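Beta/alpha-amylase (Paenibacillus polymyxa, PDB 3VOC) cleaves alpha-1,4-glucosidic links of starch, its family 14 beta-amylase domain, the part in this structure, releasing maltose from non-reducing chain ends. Local coordinates at residues 305-313 with 344-354; 1-9 with 374-382. One frame throughout, in Å; residues are numbered along the deposited sequence. Where two conformers were deposited one is given.

Interaction 1 of 2, residues 305-313 with 344-354; sequences YNRLIQKFK and TVSSIANAKGV
Ile-309 is the apolar knob of this helix pair. It sits in a hole formed by Val-345, Ile-348, Ala-349 and Lys-352. The two branches of Ile-309 divide the work. Ile-309 CD1 reaches Ile-348 CG2 at 3.7 Å, the two side chains crossing at about a right angle. Ile-309 CG2, anti to the backbone N, turns instead to Ala-349 and meets Val-354 CG2 at 3.9 Å. At the N-terminal end of 305-313, Tyr-305 lays one ring face under Val-345. The methyl CG2 of Val-345 stands over the ring centre, 4.3 Å from the centroid, in a CH-pi contact. Ile-348 CD1 touches Tyr-305 CB beside it. The hydroxyl of Tyr-305 is bonded elsewhere, to Glu-297.

Polar contacts gather at the other end. Lys-313 runs extended as far as CE and bends only at chi4 (58°). This puts Lys-313 NZ 2.7 Å from Lys-352 O in a hydrogen bond, nearly in line with the carbonyl (169°). A water bridges the same NZ to Gly-353 O. The ammonium group therefore holds the C-terminal end of helix 338-352, which closes in a Schellman motif at Gly-353. Lys-352 is itself a knob, among Asn-306, Ile-309, Gln-310 and Lys-313. Lys-352 CE packs against Asn-306 O, at 3.2 Å.

The axes of segments 305-313 and 344-352 cross at -48° and come within 9.7 Å. They belong to neighbouring outer helices of the TIM barrel, following its fifth and sixth strands. Phe-312, Val-345 and Val-354 pack inward on Leu-319 of strand 318-321. Helix 240-268 flanks 305-313 through Leu-257, which touches Phe-312.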
# COMPACT_ATOMS: atom_id res chain seq x y z
N TYR A 305 -7.53 -12.00 6.19
CA TYR A 305 -7.35 -10.67 6.76
C TYR A 305 -7.05 -10.72 8.26
O TYR A 305 -6.34 -9.86 8.77
CB TYR A 305 -8.59 -9.80 6.54
CG TYR A 305 -8.77 -9.30 5.13
CD1 TYR A 305 -7.77 -8.53 4.51
CD2 TYR A 305 -9.94 -9.55 4.43
CE1 TYR A 305 -7.94 -8.06 3.22
CE2 TYR A 305 -10.11 -9.08 3.14
CZ TYR A 305 -9.11 -8.34 2.54
OH TYR A 305 -9.29 -7.87 1.26
N ASN A 306 -7.59 -11.71 8.97
CA ASN A 306 -7.29 -11.82 10.40
C ASN A 306 -5.78 -11.97 10.59
O ASN A 306 -5.17 -11.30 11.41
CB ASN A 306 -8.01 -13.00 11.07
CG ASN A 306 -9.49 -12.76 11.30
OD1 ASN A 306 -9.90 -11.73 11.87
ND2 ASN A 306 -10.31 -13.71 10.88
N ARG A 307 -5.18 -12.85 9.80
CA ARG A 307 -3.76 -13.12 9.92
C ARG A 307 -2.93 -11.95 9.44
O ARG A 307 -1.90 -11.64 10.03
CB ARG A 307 -3.38 -14.36 9.11
CG ARG A 307 -2.10 -15.00 9.59
CD ARG A 307 -1.84 -16.25 8.77
NE ARG A 307 -1.10 -15.94 7.55
CZ ARG A 307 -0.99 -16.75 6.51
NH1 ARG A 307 -1.63 -17.91 6.50
NH2 ARG A 307 -0.24 -16.40 5.47
N LEU A 308 -3.35 -11.32 8.35
CA LEU A 308 -2.60 -10.20 7.79
C LEU A 308 -2.57 -9.05 8.78
O LEU A 308 -1.52 -8.42 9.00
CB LEU A 308 -3.22 -9.75 6.46
CG LEU A 308 -2.49 -8.60 5.72
CD1 LEU A 308 -1.06 -8.99 5.33
CD2 LEU A 308 -3.26 -8.23 4.48
N ILE A 309 -3.72 -8.77 9.39
CA ILE A 309 -3.83 -7.63 10.31
C ILE A 309 -3.10 -7.94 11.61
O ILE A 309 -2.50 -7.06 12.22
CB ILE A 309 -5.31 -7.15 10.47
CG1 ILE A 309 -5.80 -6.57 9.13
CG2 ILE A 309 -5.44 -6.04 11.52
CD1 ILE A 309 -7.35 -6.46 9.02
N GLN A 310 -3.12 -9.22 12.01
CA GLN A 310 -2.26 -9.68 13.12
C GLN A 310 -0.78 -9.34 12.90
O GLN A 310 -0.07 -9.00 13.87
CB GLN A 310 -2.43 -11.18 13.38
CG GLN A 310 -1.61 -11.68 14.61
CD GLN A 310 -1.99 -11.00 15.91
OE1 GLN A 310 -1.11 -10.58 16.69
NE2 GLN A 310 -3.29 -10.87 16.15
N LYS A 311 -0.30 -9.44 11.66
CA LYS A 311 1.09 -9.10 11.35
C LYS A 311 1.37 -7.61 11.55
O LYS A 311 2.46 -7.25 11.98
CB LYS A 311 1.48 -9.57 9.94
CG LYS A 311 2.97 -9.49 9.64
CD LYS A 311 3.76 -10.62 10.32
CE LYS A 311 5.24 -10.54 9.99
NZ LYS A 311 6.02 -11.31 11.00
N PHE A 312 0.39 -6.75 11.24
CA PHE A 312 0.51 -5.33 11.56
C PHE A 312 0.71 -5.13 13.07
O PHE A 312 1.62 -4.41 13.49
CB PHE A 312 -0.71 -4.53 11.09
CG PHE A 312 -0.62 -4.09 9.66
CD1 PHE A 312 -0.84 -5.01 8.63
CD2 PHE A 312 -0.29 -2.77 9.34
CE1 PHE A 312 -0.75 -4.63 7.30
CE2 PHE A 312 -0.20 -2.36 7.99
CZ PHE A 312 -0.43 -3.30 6.97
N LYS A 313 -0.12 -5.80 13.87
CA LYS A 313 -0.01 -5.72 15.32
C LYS A 313 1.36 -6.20 15.77
O LYS A 313 2.01 -5.53 16.58
CB LYS A 313 -1.08 -6.58 15.99
CG LYS A 313 -1.21 -6.34 17.49
CD LYS A 313 -2.42 -7.09 18.05
CE LYS A 313 -2.62 -6.87 19.56
NZ LYS A 313 -2.77 -5.42 19.90
N THR A 344 -15.31 -4.85 7.23
CA THR A 344 -14.57 -6.08 7.53
C THR A 344 -13.18 -5.78 8.08
O THR A 344 -12.84 -6.20 9.19
CB THR A 344 -14.47 -7.00 6.29
OG1 THR A 344 -15.79 -7.39 5.91
CG2 THR A 344 -13.64 -8.26 6.62
N VAL A 345 -12.38 -5.04 7.32
CA VAL A 345 -11.00 -4.74 7.69
C VAL A 345 -10.97 -3.93 8.98
O VAL A 345 -10.20 -4.25 9.92
CB VAL A 345 -10.26 -4.00 6.55
CG1 VAL A 345 -8.94 -3.38 7.04
CG2 VAL A 345 -10.01 -4.95 5.37
N SER A 346 -11.82 -2.92 9.04
CA SER A 346 -11.89 -2.05 10.22
C SER A 346 -12.28 -2.80 11.50
O SER A 346 -11.66 -2.58 12.55
CB SER A 346 -12.84 -0.86 9.98
OG SER A 346 -12.40 -0.04 8.91
N SER A 347 -13.29 -3.66 11.42
CA SER A 347 -13.73 -4.48 12.57
C SER A 347 -12.61 -5.39 13.08
O SER A 347 -12.42 -5.53 14.29
CB SER A 347 -14.92 -5.37 12.19
OG SER A 347 -16.11 -4.61 12.10
N ILE A 348 -11.90 -6.02 12.15
CA ILE A 348 -10.78 -6.89 12.53
C ILE A 348 -9.68 -6.09 13.21
O ILE A 348 -9.21 -6.46 14.29
CB ILE A 348 -10.24 -7.67 11.33
CG1 ILE A 348 -11.34 -8.60 10.78
CG2 ILE A 348 -8.93 -8.44 11.72
CD1 ILE A 348 -11.02 -9.22 9.42
N ALA A 349 -9.26 -4.99 12.58
CA ALA A 349 -8.26 -4.11 13.19
C ALA A 349 -8.66 -3.67 14.61
O ALA A 349 -7.85 -3.75 15.54
CB ALA A 349 -7.99 -2.91 12.30
N ASN A 350 -9.90 -3.22 14.79
CA ASN A 350 -10.34 -2.79 16.14
C ASN A 350 -10.38 -3.93 17.14
O ASN A 350 -10.00 -3.74 18.29
CB ASN A 350 -11.70 -2.08 16.11
CG ASN A 350 -11.59 -0.66 15.59
OD1 ASN A 350 -10.52 -0.05 15.64
ND2 ASN A 350 -12.69 -0.14 15.07
N ALA A 351 -10.83 -5.10 16.70
CA ALA A 351 -10.85 -6.30 17.55
C ALA A 351 -9.45 -6.62 18.07
O ALA A 351 -9.29 -7.11 19.19
CB ALA A 351 -11.39 -7.49 16.78
N LYS A 352 -8.43 -6.31 17.26
CA LYS A 352 -7.03 -6.59 17.60
C LYS A 352 -6.30 -5.41 18.23
O LYS A 352 -5.16 -5.54 18.65
CB LYS A 352 -6.26 -7.08 16.37
CG LYS A 352 -6.82 -8.37 15.80
CD LYS A 352 -5.86 -8.95 14.78
CE LYS A 352 -6.39 -10.25 14.23
NZ LYS A 352 -6.06 -11.42 15.10
N GLY A 353 -6.95 -4.26 18.30
CA GLY A 353 -6.26 -3.08 18.82
C GLY A 353 -5.21 -2.56 17.86
O GLY A 353 -4.21 -1.98 18.30
N VAL A 354 -5.41 -2.75 16.56
CA VAL A 354 -4.57 -2.11 15.55
C VAL A 354 -5.15 -0.74 15.22
O VAL A 354 -6.31 -0.64 14.81
CB VAL A 354 -4.43 -2.98 14.28
CG1 VAL A 354 -3.66 -2.24 13.17
CG2 VAL A 354 -3.72 -4.30 14.62
O HOH W 1 -1.35 -3.09 19.34

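Interaction 2 of 2, residues 1-9 with 374-382; sequences AVADDFQAS and EKITKFGYH
Asp-5 and His-382 meet with carboxylate and ring planes almost perpendicular, 84° apart. His-382 ND1 donates to Asp-5 OD1 at 2.6 Å, and the bond is nearly straight (166°). The oxygen uses its syn lone pair and lies close to the imidazole plane. The CG of Asp-5 stands between its backbone N and carbonyl carbon (chi1 62°), which carries the carboxylate round to the ring. Asp-5 OD2 has a second partner in Arg-355, through a salt bridge. The imidazole N-H and the Arg-355 guanidinium probably stabilise the carboxylate charge. One face of the imidazole is taken by Ala-3, whose CB lies 3.5 Å from the ring centroid, offset toward the rim, in a CH-pi contact.

Phe-6 presents a face to Val-2 CG1 of its own segment, which sits over the ring centre. Phe-6 CZ, at the far end of the ring, meets Ile-376 CD1 at 3.7 Å, and the two side chains cross at about a right angle. Val-2 and Ile-376 lie side by side and point the same way, with CG1 against CG1. Tyr-381 O is at the edge of the Phe-6 ring, 3.4 Å from CD1.

The same carbonyl of Tyr-381 accepts from Ala-3 N at 2.9 Å, the donor standing above the carbonyl plane. Ala-1 N bonds to Thr-377 O on a lone pair, so the chain terminus is tied to the end of helix 367-378. Gln-7 N reaches His-382 O weakly.

The contact joins the lead-in to the first barrel strand, 7-11, with the link between helix 367-378 and the last strand, 383-386. It lies at the seam of the TIM barrel, where these two strands pair. Helix 403-411 packs on the apolar side, with Ile-410 against both Phe-6 and Ile-376.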
# COMPACT_ATOMS: atom_id res chain seq x y z
N ALA A 1 -17.53 7.16 17.55
CA ALA A 1 -16.79 8.46 17.46
C ALA A 1 -15.38 8.21 16.93
O ALA A 1 -14.84 7.11 17.11
CB ALA A 1 -16.71 9.10 18.83
N VAL A 2 -14.78 9.23 16.30
CA VAL A 2 -13.36 9.16 15.94
C VAL A 2 -12.51 9.03 17.22
O VAL A 2 -12.97 9.34 18.32
CB VAL A 2 -12.89 10.37 15.10
CG1 VAL A 2 -13.76 10.53 13.84
CG2 VAL A 2 -12.89 11.68 15.94
N ALA A 3 -11.28 8.57 17.06
CA ALA A 3 -10.38 8.45 18.20
C ALA A 3 -10.06 9.82 18.83
O ALA A 3 -10.15 10.86 18.16
CB ALA A 3 -9.13 7.74 17.80
N ASP A 4 -9.66 9.80 20.10
CA ASP A 4 -9.33 11.03 20.84
C ASP A 4 -8.22 11.85 20.19
O ASP A 4 -8.15 13.07 20.39
CB ASP A 4 -8.91 10.69 22.29
CG ASP A 4 -10.10 10.44 23.21
OD1 ASP A 4 -11.27 10.79 22.86
OD2 ASP A 4 -9.87 9.89 24.31
N ASP A 5 -7.37 11.19 19.42
CA ASP A 5 -6.26 11.87 18.77
C ASP A 5 -6.50 12.09 17.26
O ASP A 5 -5.56 12.36 16.50
CB ASP A 5 -4.95 11.09 19.03
CG ASP A 5 -4.96 9.67 18.45
OD1 ASP A 5 -6.00 9.20 17.95
OD2 ASP A 5 -3.92 9.00 18.50
N PHE A 6 -7.74 11.96 16.81
CA PHE A 6 -8.05 12.07 15.38
C PHE A 6 -7.57 13.38 14.79
O PHE A 6 -7.78 14.45 15.38
CB PHE A 6 -9.55 11.95 15.14
CG PHE A 6 -9.93 12.06 13.71
CD1 PHE A 6 -9.81 10.96 12.86
CD2 PHE A 6 -10.39 13.27 13.18
CE1 PHE A 6 -10.16 11.06 11.51
CE2 PHE A 6 -10.73 13.38 11.83
CZ PHE A 6 -10.62 12.26 11.00
N GLN A 7 -6.92 13.32 13.63
CA GLN A 7 -6.65 14.53 12.85
C GLN A 7 -6.91 14.29 11.37
O GLN A 7 -6.81 13.15 10.90
CB GLN A 7 -5.19 14.97 13.02
CG GLN A 7 -4.78 15.38 14.43
CD GLN A 7 -5.49 16.62 14.93
OE1 GLN A 7 -5.97 17.43 14.15
NE2 GLN A 7 -5.56 16.77 16.25
N ALA A 8 -7.22 15.36 10.64
CA ALA A 8 -7.45 15.29 9.20
C ALA A 8 -6.23 15.78 8.46
O ALA A 8 -5.75 16.89 8.70
CB ALA A 8 -8.68 16.10 8.80
N SER A 9 -5.73 14.96 7.54
CA SER A 9 -4.61 15.32 6.69
C SER A 9 -5.02 15.33 5.23
O SER A 9 -6.12 14.89 4.88
CB SER A 9 -3.48 14.32 6.91
OG SER A 9 -3.05 14.42 8.25
N GLU A 374 -19.18 8.32 8.26
CA GLU A 374 -19.74 7.09 8.84
C GLU A 374 -18.64 6.11 9.26
O GLU A 374 -18.66 5.59 10.38
CB GLU A 374 -20.74 6.45 7.85
CG GLU A 374 -21.14 5.00 8.18
CD GLU A 374 -21.45 4.16 6.93
OE1 GLU A 374 -21.30 2.92 6.97
OE2 GLU A 374 -21.87 4.74 5.91
N LYS A 375 -17.66 5.90 8.38
CA LYS A 375 -16.60 4.94 8.65
C LYS A 375 -15.71 5.37 9.81
O LYS A 375 -15.49 4.58 10.75
CB LYS A 375 -15.77 4.65 7.38
CG LYS A 375 -16.61 4.04 6.21
CD LYS A 375 -17.50 2.88 6.68
CE LYS A 375 -18.16 2.15 5.49
NZ LYS A 375 -19.25 1.19 5.93
N ILE A 376 -15.21 6.60 9.76
CA ILE A 376 -14.28 7.06 10.81
C ILE A 376 -14.92 7.07 12.21
O ILE A 376 -14.23 6.82 13.19
CB ILE A 376 -13.57 8.42 10.46
CG1 ILE A 376 -14.57 9.56 10.28
CG2 ILE A 376 -12.71 8.25 9.19
CD1 ILE A 376 -13.92 10.92 9.95
N THR A 377 -16.22 7.34 12.29
CA THR A 377 -16.93 7.39 13.57
C THR A 377 -17.38 6.01 14.06
O THR A 377 -17.40 5.77 15.27
CB THR A 377 -18.16 8.34 13.55
OG1 THR A 377 -19.06 7.94 12.51
CG2 THR A 377 -17.74 9.80 13.33
N LYS A 378 -17.76 5.11 13.14
CA LYS A 378 -18.11 3.73 13.50
C LYS A 378 -16.91 2.99 14.08
O LYS A 378 -17.04 2.17 14.98
CB LYS A 378 -18.63 2.94 12.29
CG LYS A 378 -20.12 3.08 12.02
CD LYS A 378 -20.50 2.32 10.74
CE LYS A 378 -22.01 2.40 10.46
NZ LYS A 378 -22.38 1.72 9.16
N PHE A 379 -15.73 3.28 13.55
CA PHE A 379 -14.56 2.45 13.84
C PHE A 379 -13.42 3.13 14.60
O PHE A 379 -12.33 2.57 14.72
CB PHE A 379 -14.07 1.78 12.55
CG PHE A 379 -15.11 0.89 11.91
CD1 PHE A 379 -15.50 -0.30 12.52
CD2 PHE A 379 -15.69 1.25 10.69
CE1 PHE A 379 -16.47 -1.12 11.94
CE2 PHE A 379 -16.68 0.44 10.10
CZ PHE A 379 -17.06 -0.76 10.73
N GLY A 380 -13.67 4.33 15.11
CA GLY A 380 -12.66 4.97 15.96
C GLY A 380 -11.34 5.23 15.24
O GLY A 380 -10.25 5.03 15.81
N TYR A 381 -11.43 5.68 13.98
CA TYR A 381 -10.22 6.04 13.21
C TYR A 381 -9.39 7.12 13.90
O TYR A 381 -9.94 8.02 14.56
CB TYR A 381 -10.58 6.45 11.78
CG TYR A 381 -10.70 5.29 10.82
CD1 TYR A 381 -9.85 5.19 9.71
CD2 TYR A 381 -11.66 4.28 11.00
CE1 TYR A 381 -9.94 4.14 8.81
CE2 TYR A 381 -11.77 3.20 10.10
CZ TYR A 381 -10.89 3.15 9.01
OH TYR A 381 -10.94 2.10 8.11
N HIS A 382 -8.07 7.00 13.77
CA HIS A 382 -7.13 7.94 14.36
C HIS A 382 -6.73 9.02 13.36
O HIS A 382 -6.13 10.02 13.70
CB HIS A 382 -5.89 7.21 14.89
CG HIS A 382 -6.20 6.27 16.02
ND1 HIS A 382 -6.22 6.68 17.34
CD2 HIS A 382 -6.55 4.97 16.02
CE1 HIS A 382 -6.54 5.65 18.11
NE2 HIS A 382 -6.76 4.60 17.33

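How the interactions relate
Interaction 2 joins segments 365 residues apart, and interaction 1 is nested inside the loop it closes. Their centres are 16 Å apart, yet they touch. Ser-346 OG and Tyr-381 OH are 2.7 Å apart, a probable hydrogen bond. Asn-350 ND2 probably bonds Phe-379 O at 2.8 Å, and the Phe-379 ring packs on Ser-346 and Ser-347. Helix 338-352 thus faces 305-313 on one flank and 374-382 on another. Neither contact contains a catalytic residue; interaction 1 lies among outer helices, interaction 2 at the barrel's N-terminal end. Phe-312 lies about 6 Å, between side chains, from Lys-279, a probable substrate-binding residue. The side chain of Tyr-381 is about 8 Å from that of Glu-359, the probable proton acceptor.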